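Local coordinates for protein V-type ATP synthase alpha chain (Nanoarchaeum equitans Kin4-M, PDB 5BN3) that forms the nucleotide-binding A subunit of an archaeal V-type ATP synthase, a P-loop protein that holds ADP in its pocket, at residues L194-P199 with W427-K432; T322-E327 with A378-G383; R511-Y516 with E539-L544. All blocks are in the same frame, centred on the assembly; numbering follows the deposited sequence.

Past the N-terminal beta strands, the chain leaves strand 192-193 through the loop that holds 194-199, then runs on into the helices and the mixed, largely parallel sheet of the nucleotide-binding fold. There contact 2 joins the start of helix 322-335 to the end of strand 370-379, closing a loop of 50 residues. The chain then returns through helix 427-437 and contact 1 closes a much longer loop, with contact 2 lying wholly within it. Contact 3 follows in series, bringing helix 503-523 against helix 537-542 in the C-terminal helical region. The three sites do not touch: the centres of contacts 1 and 2 lie about 29 Å apart, those of contacts 2 and 3 about 38 Å.

Contact 1 of 3, residues L194-P199 with W427-K432; sequences LDYNYP and WEFVKK
Tyr196 and Phe429 bring the two backbones to 6.0 Å between their CA atoms, and the backbones draw closer at Pro199 and Val430, whose CA atoms are 5.1 Å apart. The 194-199 segment is an irregular strip without helix or strand, laid against helix 427-437. Within that helix Trp427 O accepts from both Val430 N and Lys431 N.

The rings of Tyr196 and Phe429 pair edge-to-face, with planes at 70°. Tyr196 supplies the edge: its CD2 sits above a face of Phe429, toward the rim of the ring, and approaches Phe429 CD2 to 3.6 Å. The two CB atoms of Tyr196 and Phe429 also meet at 3.6 Å, so the side chains touch from their roots outward. The first torsion of Phe429 (chi1 -57°) sets its ring beside the backbone N, with Tyr196 CD2 on one face and Glu428 CG on the opposite one, 3.7 Å above the plane of the Phe429 ring.

The other patch is aliphatic. Pro199 CA is 3.7 Å from Val430 CG1, the branch that stands beside its own backbone N, while Pro199 CB meets Val430 CB at 3.8 Å. Ala214 also packs on Val430, and Tyr433 and Phe434, farther along the same helix, also touch the proline. At the border the long chain of Lys432 runs out until its NZ is 3.7 Å from Tyr196 O, a loose approach and not a hydrogen bond. Asp195 packs on Asp174 of the neighbouring NEQ263 chain.

The contact ties the loop after strand 192-193, which borders strand 361-364, to helix 427-437. With no hydrogen bond between the segments, shape and dispersion hold them together: an edge-to-face aromatic pair and a buried proline-valine pair.

Contact 2 of 3, residues T322-E327 with A378-G383; sequences TSRWAE and AVSPPG
Ser323 meets the end of strand 370-379 and the residue just past it with every atom of its short side chain. CB packs against the backbone of Ser380, 3.7 Å from Ser380 N. One bond on, OG accepts a hydrogen bond from Ser380 N at 2.7 Å, nearly straight at 165°. The same oxygen leans on the methyl CG1 of Val379, 3.3 Å away, and is also hydrogen-bonded to a water, so a buried hydroxyl is well occupied.

One residue earlier, Thr322 grips Ala378 O twice. Its backbone N donates at 2.9 Å with an N-H...O angle of 158°, and its OG1 donates to that oxygen as well, from the opposite face of the carbonyl plane. The hydroxyl gets there by sitting between the backbone N and the carbonyl carbon (chi1 62°), which folds it back beside the N-H; the carbonyl is thus pinned from both faces.

Arg324 works from farther out. Its bent chain lays one face of the guanidinium over Ser380 CB, with NH2 at 3.5 Å from that carbon, while a second water joins Arg324 NH1 to Ser380 O. NE pairs with Glu252 in a salt bridge, Tyr256 and Tyr297 of the NEQ263 chain make cation-pi contacts with the group, and Ser380 OG, for its part, bonds to Ser321 OG.

Strand 370-379 runs parallel to both 218-222 and 314-320, and helix 322-335 follows the latter, so these bonds tie a helix start to the neighbouring strand end at the C-terminal ends of the parallel strands. Ser380 also touches Lys229 of the ADP pocket, and its side chain lies about 7 Å from both ADP and a magnesium ion, beside the nucleotide pocket of a P-loop fold.

Contact 3 of 3, residues R511-Y516 with E539-L544; sequences RIIHKY and EKIIKL
Ile541 carries most of this contact, reaching from helix 537-542 between Ile513 and Tyr516 of helix 503-523. Its CG1 stands beside the backbone N (chi1 -63°) and the chain beyond is extended, which sends CD1 out to Tyr516 CB at 3.9 Å and to Tyr516 CG at 4.0 Å. The other branch, CG2, turns to Ile513 CG1, also 3.9 Å away. The two branches of one side chain therefore serve two positions one turn apart on the partner helix.

Beside this core Ile512 and Leu544 meet through one methyl pair, Ile512 CG2 and Leu544 CD1 at 4.0 Å, and Ile512 CG1 stays 4.3 Å from Ile541 CD1. Helix 552-562 fills in around this end, with Ile559 on Ile512 and Phe552 on Leu544, while Phe448 of helix 441-458 packs on Ile513. The outward sides of the two segments are quite different: Arg511, Lys515 and Lys543 are exposed there and take no part in the interface.

No hydrogen bond links the segments, and the one polar tip among the touching side chains, Tyr516 OH, is bonded to His479 of helix 472-489. The join is thus purely apolar, one small piece of the core shared by several helices of the C-terminal bundle, and its hold comes from the burial of branched aliphatic groups and of the base of a tyrosine.

Contact 1 of 3, residues L194-P199 with W427-K432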
loop_
_atom_site.group_PDB
_atom_site.type_symbol
_atom_site.label_atom_id
_atom_site.label_comp_id
_atom_site.label_asym_id
_atom_site.label_seq_id
_atom_site.Cartn_x
_atom_site.Cartn_y
_atom_site.Cartn_z
ATOM N N LEU A 194 -23.601 -10.779 35.964
ATOM C CA LEU A 194 -23.449 -12.114 36.530
ATOM C C LEU A 194 -22.404 -12.901 35.751
ATOM O O LEU A 194 -22.069 -12.551 34.618
ATOM C CB LEU A 194 -24.782 -12.866 36.514
ATOM C CG LEU A 194 -25.932 -12.305 37.354
ATOM C CD1 LEU A 194 -27.166 -13.194 37.254
ATOM C CD2 LEU A 194 -25.503 -12.149 38.798
ATOM N N ASP A 195 -21.884 -13.960 36.362
ATOM C CA ASP A 195 -20.946 -14.838 35.679
ATOM C C ASP A 195 -21.670 -15.636 34.610
ATOM O O ASP A 195 -22.878 -15.867 34.708
ATOM C CB ASP A 195 -20.286 -15.797 36.671
ATOM C CG ASP A 195 -19.377 -15.085 37.653
ATOM O OD1 ASP A 195 -18.934 -13.958 37.346
ATOM O OD2 ASP A 195 -19.102 -15.658 38.729
ATOM N N TYR A 196 -20.933 -16.052 33.586
ATOM C CA TYR A 196 -21.479 -16.984 32.611
ATOM C C TYR A 196 -21.838 -18.274 33.332
ATOM O O TYR A 196 -21.290 -18.577 34.393
ATOM C CB TYR A 196 -20.483 -17.232 31.484
ATOM C CG TYR A 196 -20.279 -16.021 30.610
ATOM C CD1 TYR A 196 -21.360 -15.250 30.206
ATOM C CD2 TYR A 196 -19.010 -15.638 30.204
ATOM C CE1 TYR A 196 -21.183 -14.138 29.409
ATOM C CE2 TYR A 196 -18.824 -14.525 29.408
ATOM C CZ TYR A 196 -19.917 -13.779 29.015
ATOM O OH TYR A 196 -19.746 -12.670 28.223
ATOM N N ASN A 197 -22.755 -19.031 32.750
ATOM C CA ASN A 197 -23.458 -20.062 33.486
ATOM C C ASN A 197 -23.751 -21.258 32.601
ATOM O O ASN A 197 -23.629 -22.414 33.011
ATOM C CB ASN A 197 -24.777 -19.458 33.973
ATOM C CG ASN A 197 -25.584 -20.407 34.822
ATOM O OD1 ASN A 197 -25.045 -21.335 35.424
ATOM N ND2 ASN A 197 -26.888 -20.171 34.888
ATOM N N TYR A 198 -24.115 -20.954 31.363
ATOM C CA TYR A 198 -24.808 -21.898 30.510
ATOM C C TYR A 198 -24.481 -21.585 29.056
ATOM O O TYR A 198 -24.438 -20.417 28.666
ATOM C CB TYR A 198 -26.303 -21.724 30.754
ATOM C CG TYR A 198 -27.164 -22.904 30.399
ATOM C CD1 TYR A 198 -27.411 -23.908 31.325
ATOM C CD2 TYR A 198 -27.758 -23.001 29.152
ATOM C CE1 TYR A 198 -28.214 -24.984 31.010
ATOM C CE2 TYR A 198 -28.561 -24.071 28.826
ATOM C CZ TYR A 198 -28.786 -25.060 29.759
ATOM O OH TYR A 198 -29.588 -26.128 29.433
ATOM N N PRO A 199 -24.251 -22.627 28.246
ATOM C CA PRO A 199 -23.886 -22.397 26.845
ATOM C C PRO A 199 -25.041 -21.821 26.033
ATOM O O PRO A 199 -26.203 -22.068 26.357
ATOM C CB PRO A 199 -23.540 -23.802 26.338
ATOM C CG PRO A 199 -24.299 -24.725 27.237
ATOM C CD PRO A 199 -24.301 -24.061 28.584
ATOM N N TRP A 427 -15.103 -21.182 26.357
ATOM C CA TRP A 427 -15.217 -22.624 26.560
ATOM C C TRP A 427 -15.128 -23.011 28.037
ATOM O O TRP A 427 -15.774 -23.965 28.469
ATOM C CB TRP A 427 -14.152 -23.382 25.763
ATOM C CG TRP A 427 -14.142 -24.857 26.054
ATOM C CD1 TRP A 427 -13.184 -25.559 26.730
ATOM C CD2 TRP A 427 -15.152 -25.808 25.692
ATOM N NE1 TRP A 427 -13.532 -26.888 26.799
ATOM C CE2 TRP A 427 -14.736 -27.066 26.170
ATOM C CE3 TRP A 427 -16.366 -25.716 25.005
ATOM C CZ2 TRP A 427 -15.494 -28.223 25.983
ATOM C CZ3 TRP A 427 -17.113 -26.862 24.819
ATOM C CH2 TRP A 427 -16.678 -28.099 25.307
ATOM N N GLU A 428 -14.337 -22.269 28.808
ATOM C CA GLU A 428 -14.155 -22.577 30.228
ATOM C C GLU A 428 -15.440 -22.414 31.042
ATOM O O GLU A 428 -15.579 -23.001 32.116
ATOM C CB GLU A 428 -13.029 -21.728 30.835
ATOM C CG GLU A 428 -13.274 -20.226 30.819
ATOM C CD GLU A 428 -12.163 -19.444 31.501
ATOM O OE1 GLU A 428 -12.083 -19.485 32.747
ATOM O OE2 GLU A 428 -11.367 -18.792 30.791
ATOM N N PHE A 429 -16.379 -21.628 30.524
ATOM C CA PHE A 429 -17.627 -21.359 31.233
ATOM C C PHE A 429 -18.752 -22.319 30.847
ATOM O O PHE A 429 -19.767 -22.403 31.543
ATOM C CB PHE A 429 -18.083 -19.916 30.988
ATOM C CG PHE A 429 -17.067 -18.876 31.374
ATOM C CD1 PHE A 429 -16.788 -18.617 32.709
ATOM C CD2 PHE A 429 -16.411 -18.136 30.402
ATOM C CE1 PHE A 429 -15.860 -17.653 33.064
ATOM C CE2 PHE A 429 -15.481 -17.171 30.752
ATOM C CZ PHE A 429 -15.206 -16.929 32.085
ATOM N N VAL A 430 -18.574 -23.040 29.743
ATOM C CA VAL A 430 -19.632 -23.908 29.227
ATOM C C VAL A 430 -19.255 -25.389 29.242
ATOM O O VAL A 430 -20.119 -26.253 29.083
ATOM C CB VAL A 430 -20.057 -23.501 27.795
ATOM C CG1 VAL A 430 -20.346 -22.014 27.731
ATOM C CG2 VAL A 430 -18.973 -23.867 26.791
ATOM N N LYS A 431 -17.970 -25.678 29.433
ATOM C CA LYS A 431 -17.502 -27.062 29.459
ATOM C C LYS A 431 -18.113 -27.827 30.629
ATOM O O LYS A 431 -18.287 -29.046 30.557
ATOM C CB LYS A 431 -15.971 -27.132 29.515
ATOM C CG LYS A 431 -15.344 -26.595 30.797
ATOM C CD LYS A 431 -13.847 -26.892 30.833
ATOM C CE LYS A 431 -13.164 -26.226 32.021
ATOM N NZ LYS A 431 -11.684 -26.420 31.993
ATOM N N LYS A 432 -18.436 -27.101 31.697
ATOM C CA LYS A 432 -19.117 -27.670 32.854
ATOM C C LYS A 432 -20.395 -28.358 32.405
ATOM O O LYS A 432 -20.621 -29.527 32.707
ATOM C CB LYS A 432 -19.486 -26.568 33.846
ATOM C CG LYS A 432 -18.595 -25.339 33.808
ATOM C CD LYS A 432 -19.372 -24.124 34.301
ATOM C CE LYS A 432 -18.476 -22.910 34.479
ATOM N NZ LYS A 432 -19.269 -21.694 34.823
#

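Contact 2 of 3, residues T322-E327 with A378-G383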
loop_
_atom_site.group_PDB
_atom_site.type_symbol
_atom_site.label_atom_id
_atom_site.label_comp_id
_atom_site.label_asym_id
_atom_site.label_seq_id
_atom_site.Cartn_x
_atom_site.Cartn_y
_atom_site.Cartn_z
ATOM N N THR A 322 -22.754 -5.200 10.680
ATOM C CA THR A 322 -22.190 -4.068 11.420
ATOM C C THR A 322 -21.286 -3.167 10.581
ATOM O O THR A 322 -21.074 -2.004 10.918
ATOM C CB THR A 322 -21.425 -4.525 12.679
ATOM O OG1 THR A 322 -20.323 -5.359 12.298
ATOM C CG2 THR A 322 -22.348 -5.292 13.606
ATOM N N SER A 323 -20.751 -3.706 9.492
ATOM C CA SER A 323 -19.939 -2.915 8.574
ATOM C C SER A 323 -20.728 -1.772 7.926
ATOM O O SER A 323 -20.161 -0.733 7.590
ATOM C CB SER A 323 -19.336 -3.811 7.492
ATOM O OG SER A 323 -18.538 -4.826 8.070
ATOM N N ARG A 324 -22.033 -1.966 7.753
ATOM C CA ARG A 324 -22.879 -0.950 7.129
ATOM C C ARG A 324 -23.093 0.223 8.080
ATOM O O ARG A 324 -23.210 1.371 7.653
ATOM C CB ARG A 324 -24.226 -1.552 6.713
ATOM C CG ARG A 324 -24.112 -2.826 5.885
ATOM C CD ARG A 324 -23.184 -2.642 4.700
ATOM N NE ARG A 324 -22.944 -3.907 4.013
ATOM C CZ ARG A 324 -21.814 -4.217 3.388
ATOM N NH1 ARG A 324 -20.809 -3.352 3.360
ATOM N NH2 ARG A 324 -21.689 -5.394 2.794
ATOM N N TRP A 325 -23.149 -0.086 9.372
ATOM C CA TRP A 325 -23.223 0.924 10.422
ATOM C C TRP A 325 -21.918 1.710 10.441
ATOM O O TRP A 325 -21.919 2.934 10.569
ATOM C CB TRP A 325 -23.481 0.244 11.777
ATOM C CG TRP A 325 -23.311 1.124 12.997
ATOM C CD1 TRP A 325 -23.499 2.476 13.075
ATOM C CD2 TRP A 325 -22.907 0.700 14.307
ATOM N NE1 TRP A 325 -23.239 2.914 14.352
ATOM C CE2 TRP A 325 -22.877 1.844 15.128
ATOM C CE3 TRP A 325 -22.576 -0.538 14.867
ATOM C CZ2 TRP A 325 -22.523 1.788 16.477
ATOM C CZ3 TRP A 325 -22.225 -0.593 16.206
ATOM C CH2 TRP A 325 -22.202 0.562 16.995
ATOM N N ALA A 326 -20.804 1.003 10.290
ATOM C CA ALA A 326 -19.500 1.650 10.215
ATOM C C ALA A 326 -19.412 2.595 9.019
ATOM O O ALA A 326 -18.820 3.671 9.118
ATOM C CB ALA A 326 -18.397 0.614 10.159
ATOM N N GLU A 327 -19.998 2.194 7.892
ATOM C CA GLU A 327 -20.029 3.051 6.706
ATOM C C GLU A 327 -20.815 4.330 6.977
ATOM O O GLU A 327 -20.451 5.406 6.504
ATOM C CB GLU A 327 -20.650 2.318 5.514
ATOM C CG GLU A 327 -20.770 3.192 4.264
ATOM C CD GLU A 327 -21.676 2.601 3.199
ATOM O OE1 GLU A 327 -22.160 1.466 3.387
ATOM O OE2 GLU A 327 -21.910 3.277 2.169
ATOM N N ALA A 378 -22.444 -9.720 12.496
ATOM C CA ALA A 378 -21.824 -10.052 11.218
ATOM C C ALA A 378 -20.953 -8.887 10.754
ATOM O O ALA A 378 -21.281 -7.721 10.991
ATOM C CB ALA A 378 -22.881 -10.369 10.184
ATOM N N VAL A 379 -19.832 -9.201 10.111
ATOM C CA VAL A 379 -18.932 -8.176 9.593
ATOM C C VAL A 379 -18.646 -8.457 8.123
ATOM O O VAL A 379 -18.481 -9.612 7.734
ATOM C CB VAL A 379 -17.600 -8.137 10.375
ATOM C CG1 VAL A 379 -16.790 -6.908 9.983
ATOM C CG2 VAL A 379 -17.855 -8.128 11.866
ATOM N N SER A 380 -18.594 -7.406 7.312
ATOM C CA SER A 380 -18.398 -7.559 5.874
ATOM C C SER A 380 -17.109 -6.895 5.400
ATOM O O SER A 380 -17.153 -5.844 4.762
ATOM C CB SER A 380 -19.581 -6.963 5.113
ATOM O OG SER A 380 -20.813 -7.449 5.606
ATOM N N PRO A 381 -15.956 -7.517 5.693
ATOM C CA PRO A 381 -14.657 -6.932 5.338
ATOM C C PRO A 381 -14.472 -6.796 3.831
ATOM O O PRO A 381 -14.748 -7.741 3.087
ATOM C CB PRO A 381 -13.653 -7.943 5.899
ATOM C CG PRO A 381 -14.398 -9.236 5.934
ATOM C CD PRO A 381 -15.808 -8.857 6.289
ATOM N N PRO A 382 -14.015 -5.620 3.383
ATOM C CA PRO A 382 -13.781 -5.387 1.955
ATOM C C PRO A 382 -12.767 -6.386 1.410
ATOM O O PRO A 382 -11.686 -6.526 1.988
ATOM C CB PRO A 382 -13.189 -3.975 1.926
ATOM C CG PRO A 382 -13.687 -3.325 3.177
ATOM C CD PRO A 382 -13.740 -4.423 4.198
ATOM N N GLY A 383 -13.119 -7.086 0.336
ATOM C CA GLY A 383 -12.223 -8.051 -0.279
ATOM C C GLY A 383 -11.920 -9.270 0.575
ATOM O O GLY A 383 -11.019 -10.047 0.255
HETATM O O HOH W 1 -15.977 -4.101 7.504
HETATM O O HOH W 2 -18.096 -4.250 2.702
#

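Contact 3 of 3, residues R511-Y516 with E539-L544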
loop_
_atom_site.group_PDB
_atom_site.type_symbol
_atom_site.label_atom_id
_atom_site.label_comp_id
_atom_site.label_asym_id
_atom_site.label_seq_id
_atom_site.Cartn_x
_atom_site.Cartn_y
_atom_site.Cartn_z
ATOM N N ARG A 511 -20.211 -39.358 18.931
ATOM C CA ARG A 511 -19.963 -40.673 19.517
ATOM C C ARG A 511 -19.714 -41.759 18.475
ATOM O O ARG A 511 -18.826 -42.590 18.646
ATOM C CB ARG A 511 -21.119 -41.072 20.439
ATOM C CG ARG A 511 -21.079 -40.388 21.796
ATOM C CD ARG A 511 -22.294 -40.730 22.639
ATOM N NE ARG A 511 -22.190 -40.159 23.979
ATOM C CZ ARG A 511 -23.228 -39.885 24.762
ATOM N NH1 ARG A 511 -24.462 -40.122 24.338
ATOM N NH2 ARG A 511 -23.032 -39.366 25.965
ATOM N N ILE A 512 -20.489 -41.746 17.394
ATOM C CA ILE A 512 -20.332 -42.747 16.342
ATOM C C ILE A 512 -19.067 -42.509 15.510
ATOM O O ILE A 512 -18.420 -43.460 15.067
ATOM C CB ILE A 512 -21.595 -42.847 15.448
ATOM C CG1 ILE A 512 -21.487 -44.029 14.484
ATOM C CG2 ILE A 512 -21.833 -41.553 14.685
ATOM C CD1 ILE A 512 -21.298 -45.358 15.176
ATOM N N ILE A 513 -18.707 -41.242 15.318
ATOM C CA ILE A 513 -17.462 -40.893 14.639
ATOM C C ILE A 513 -16.268 -41.331 15.488
ATOM O O ILE A 513 -15.313 -41.919 14.980
ATOM C CB ILE A 513 -17.373 -39.373 14.360
ATOM C CG1 ILE A 513 -18.366 -38.968 13.268
ATOM C CG2 ILE A 513 -15.972 -38.984 13.930
ATOM C CD1 ILE A 513 -18.422 -37.471 13.019
ATOM N N HIS A 514 -16.336 -41.044 16.784
ATOM C CA HIS A 514 -15.292 -41.446 17.720
ATOM C C HIS A 514 -15.171 -42.965 17.794
ATOM O O HIS A 514 -14.067 -43.505 17.871
ATOM C CB HIS A 514 -15.574 -40.880 19.111
ATOM C CG HIS A 514 -14.666 -41.410 20.175
ATOM N ND1 HIS A 514 -13.302 -41.207 20.159
ATOM C CD2 HIS A 514 -14.924 -42.136 21.288
ATOM C CE1 HIS A 514 -12.762 -41.784 21.216
ATOM N NE2 HIS A 514 -13.723 -42.357 21.918
ATOM N N LYS A 515 -16.313 -43.647 17.776
ATOM C CA LYS A 515 -16.347 -45.104 17.837
ATOM C C LYS A 515 -15.737 -45.719 16.582
ATOM O O LYS A 515 -15.033 -46.725 16.651
ATOM C CB LYS A 515 -17.786 -45.595 18.031
ATOM C CG LYS A 515 -17.917 -47.096 18.249
ATOM C CD LYS A 515 -19.377 -47.512 18.415
ATOM C CE LYS A 515 -19.964 -47.047 19.741
ATOM N NZ LYS A 515 -19.479 -47.851 20.898
ATOM N N TYR A 516 -16.011 -45.108 15.433
ATOM C CA TYR A 516 -15.412 -45.540 14.177
ATOM C C TYR A 516 -13.904 -45.333 14.222
ATOM O O TYR A 516 -13.139 -46.170 13.749
ATOM C CB TYR A 516 -16.015 -44.761 13.005
ATOM C CG TYR A 516 -15.421 -45.106 11.655
ATOM C CD1 TYR A 516 -15.783 -46.271 10.995
ATOM C CD2 TYR A 516 -14.510 -44.260 11.036
ATOM C CE1 TYR A 516 -15.249 -46.590 9.761
ATOM C CE2 TYR A 516 -13.971 -44.572 9.800
ATOM C CZ TYR A 516 -14.345 -45.738 9.168
ATOM O OH TYR A 516 -13.817 -46.061 7.940
ATOM N N GLU A 539 -19.057 -43.748 4.515
ATOM C CA GLU A 539 -20.070 -43.114 3.677
ATOM C C GLU A 539 -21.460 -43.145 4.313
ATOM O O GLU A 539 -22.291 -42.279 4.039
ATOM C CB GLU A 539 -20.104 -43.749 2.281
ATOM C CG GLU A 539 -18.818 -43.588 1.471
ATOM C CD GLU A 539 -18.557 -42.154 1.022
ATOM O OE1 GLU A 539 -19.369 -41.257 1.334
ATOM O OE2 GLU A 539 -17.532 -41.925 0.347
ATOM N N LYS A 540 -21.710 -44.139 5.160
ATOM C CA LYS A 540 -22.981 -44.231 5.874
ATOM C C LYS A 540 -23.062 -43.191 6.987
ATOM O O LYS A 540 -24.110 -42.586 7.212
ATOM C CB LYS A 540 -23.183 -45.636 6.452
ATOM C CG LYS A 540 -23.298 -46.726 5.399
ATOM C CD LYS A 540 -24.266 -46.317 4.300
ATOM C CE LYS A 540 -23.628 -46.455 2.927
ATOM N NZ LYS A 540 -24.346 -45.646 1.902
ATOM N N ILE A 541 -21.944 -42.993 7.682
ATOM C CA ILE A 541 -21.849 -41.991 8.740
ATOM C C ILE A 541 -22.042 -40.578 8.184
ATOM O O ILE A 541 -22.735 -39.753 8.782
ATOM C CB ILE A 541 -20.488 -42.086 9.474
ATOM C CG1 ILE A 541 -20.356 -43.441 10.176
ATOM C CG2 ILE A 541 -20.328 -40.957 10.479
ATOM C CD1 ILE A 541 -19.055 -43.613 10.935
ATOM N N ILE A 542 -21.430 -40.314 7.033
ATOM C CA ILE A 542 -21.512 -39.010 6.377
ATOM C C ILE A 542 -22.952 -38.635 5.991
ATOM O O ILE A 542 -23.326 -37.460 6.025
ATOM C CB ILE A 542 -20.555 -38.956 5.152
ATOM C CG1 ILE A 542 -19.099 -38.896 5.629
ATOM C CG2 ILE A 542 -20.848 -37.765 4.264
ATOM C CD1 ILE A 542 -18.072 -38.949 4.509
ATOM N N LYS A 543 -23.762 -39.639 5.663
ATOM C CA LYS A 543 -25.146 -39.413 5.245
ATOM C C LYS A 543 -26.126 -39.297 6.415
ATOM O O LYS A 543 -27.294 -38.959 6.215
ATOM C CB LYS A 543 -25.599 -40.535 4.306
ATOM C CG LYS A 543 -24.840 -40.599 2.992
ATOM C CD LYS A 543 -25.072 -41.928 2.284
ATOM C CE LYS A 543 -26.552 -42.192 2.058
ATOM N NZ LYS A 543 -26.788 -43.513 1.412
ATOM N N LEU A 544 -25.648 -39.572 7.627
ATOM C CA LEU A 544 -26.491 -39.587 8.826
ATOM C C LEU A 544 -27.286 -38.303 9.054
ATOM O O LEU A 544 -28.486 -38.351 9.325
ATOM C CB LEU A 544 -25.646 -39.882 10.068
ATOM C CG LEU A 544 -25.320 -41.339 10.399
ATOM C CD1 LEU A 544 -24.326 -41.418 11.543
ATOM C CD2 LEU A 544 -26.591 -42.071 10.771
#